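Local coordinates for hypothetical protein (Pyrococcus furiosus, PDB 2FZF) that is of unknown function but belongs to the rubrerythrin family of the ferritin clan, whose members typically bind a pair of metal ions within a four-helix bundle, at residues I33-F38 with E60-H65. Sequence-based numbering, arbitrary orientation.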
# COMPACT_ATOMS: atom_id res chain seq x y z
N ILE A 33 16.60 2.16 9.03
CA ILE A 33 16.71 2.55 10.41
C ILE A 33 16.17 3.96 10.60
O ILE A 33 15.38 4.22 11.51
CB ILE A 33 18.16 2.46 10.86
CG1 ILE A 33 18.54 0.99 10.92
CG2 ILE A 33 18.36 3.15 12.19
CD1 ILE A 33 19.96 0.73 11.26
N GLY A 34 16.60 4.86 9.73
CA GLY A 34 16.18 6.24 9.81
C GLY A 34 14.72 6.43 9.47
O GLY A 34 14.08 7.36 9.96
N ALA A 35 14.21 5.54 8.63
CA ALA A 35 12.81 5.57 8.22
C ALA A 35 11.94 5.31 9.44
O ALA A 35 11.11 6.13 9.82
CB ALA A 35 12.57 4.52 7.16
N ARG A 36 12.16 4.15 10.05
CA ARG A 36 11.42 3.74 11.23
C ARG A 36 11.31 4.84 12.25
O ARG A 36 10.24 5.09 12.80
CB ARG A 36 12.11 2.56 11.91
CG ARG A 36 11.24 1.87 12.94
CD ARG A 36 12.05 1.13 14.00
NE ARG A 36 11.20 0.33 14.88
CZ ARG A 36 10.15 0.79 15.56
NH1 ARG A 36 9.45 -0.03 16.33
NH2 ARG A 36 9.78 2.06 15.46
N GLU A 37 12.42 5.50 12.52
CA GLU A 37 12.41 6.54 13.52
C GLU A 37 11.81 7.83 12.99
O GLU A 37 11.45 8.72 13.76
CB GLU A 37 13.83 6.76 14.06
CG GLU A 37 14.80 7.31 13.07
CD GLU A 37 16.18 7.55 13.67
OE1 GLU A 37 16.90 8.45 13.15
OE2 GLU A 37 16.55 6.85 14.65
N PHE A 38 11.68 7.90 11.67
CA PHE A 38 11.09 9.06 11.03
C PHE A 38 9.58 8.99 11.19
O PHE A 38 8.94 9.97 11.56
CB PHE A 38 11.45 9.11 9.54
CG PHE A 38 10.58 10.02 8.75
CD1 PHE A 38 9.59 9.50 7.92
CD2 PHE A 38 10.68 11.38 8.89
CE1 PHE A 38 8.70 10.34 7.26
CE2 PHE A 38 9.80 12.23 8.24
CZ PHE A 38 8.80 11.70 7.42
N GLU A 60 5.06 0.33 11.79
CA GLU A 60 5.14 -1.04 12.30
C GLU A 60 5.55 -1.99 11.19
O GLU A 60 6.47 -2.79 11.34
CB GLU A 60 3.79 -1.46 12.89
CG GLU A 60 3.34 -0.57 14.04
CD GLU A 60 2.13 -1.11 14.79
OE1 GLU A 60 2.22 -2.24 15.32
OE2 GLU A 60 1.10 -0.40 14.86
N GLU A 61 4.84 -1.89 10.08
CA GLU A 61 5.11 -2.71 8.91
C GLU A 61 6.59 -2.70 8.55
O GLU A 61 7.17 -3.76 8.31
CB GLU A 61 4.29 -2.20 7.73
CG GLU A 61 2.92 -2.83 7.61
CD GLU A 61 2.99 -4.24 7.08
OE1 GLU A 61 1.93 -4.82 6.74
OE2 GLU A 61 4.12 -4.78 6.99
N GLU A 62 7.20 -1.53 8.53
CA GLU A 62 8.61 -1.42 8.18
C GLU A 62 9.58 -1.67 9.30
O GLU A 62 10.78 -1.45 9.13
CB GLU A 62 8.90 -0.04 7.56
CG GLU A 62 8.25 0.18 6.19
CD GLU A 62 8.74 1.43 5.47
OE1 GLU A 62 9.97 1.59 5.30
OE2 GLU A 62 7.87 2.24 5.07
N LYS A 63 9.10 -2.12 10.46
CA LYS A 63 9.99 -2.39 11.59
C LYS A 63 10.80 -3.65 11.35
O LYS A 63 11.97 -3.74 11.72
CB LYS A 63 9.20 -2.54 12.89
CG LYS A 63 8.69 -1.24 13.47
CD LYS A 63 7.65 -1.46 14.58
CE LYS A 63 6.96 -0.15 14.98
NZ LYS A 63 5.67 -0.34 15.70
N LYS A 64 10.17 -4.62 10.70
CA LYS A 64 10.82 -5.88 10.41
C LYS A 64 11.80 -5.82 9.25
O LYS A 64 12.55 -6.76 9.03
CB LYS A 64 9.76 -6.94 10.11
CG LYS A 64 8.98 -6.67 8.84
CD LYS A 64 8.03 -7.79 8.51
CE LYS A 64 7.72 -7.78 7.01
NZ LYS A 64 7.25 -6.45 6.51
N HIS A 65 11.80 -4.71 8.50
CA HIS A 65 12.69 -4.57 7.35
C HIS A 65 14.17 -4.61 7.76
O HIS A 65 14.99 -5.26 7.11
CB HIS A 65 12.43 -3.26 6.61
CG HIS A 65 11.16 -3.23 5.83
ND1 HIS A 65 10.26 -4.27 5.80
CD2 HIS A 65 10.63 -2.26 5.03
CE1 HIS A 65 9.23 -3.96 5.03
NE2 HIS A 65 9.43 -2.74 4.55
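One face of the Arg36 guanidinium lies against the aliphatic chain of Lys63, whose CG sits over it nearer the border than the middle. Arg36 CD lies 4.1 Å from this Lys63 CG; the fit of NH1 against Lys63 CD and CE is too tight in the model to be relied on. Within 60-65, the ring of His65 lies against Glu62 CA. With CG anti to the backbone N (chi1 -167°) and the chain extended as far as NE, Arg36 reaches across to Lys63, which runs extended beyond CG, and the two side chains pass at a slant. Deeper in, the CA–CB bond of Ala35 is directed at 60-65, and its CB lies a loose 4.3 Å from Glu62 OE1. Replacing Arg36 with an alanine would probably uncover the methylenes of Lys63 and leave a gap between helix 21-44 and the start of helix 63-76. The contact joins helix 21-44 to the break between helices 51-61 and 63-76, where Glu62 leaves helical geometry. Its buried carboxylate lies near those of Glu32, Glu117 and Glu147, with His150 against its side chain, an arrangement consistent with the di-metal carboxylate site of rubrerythrins, in which metal ions or protons would offset the crowded negative charge. At the rim the positive ends of Arg36 and Lys63 come close, though the place of NZ is less sure; repulsion there would probably be eased by Glu60 through a long salt bridge to Lys63.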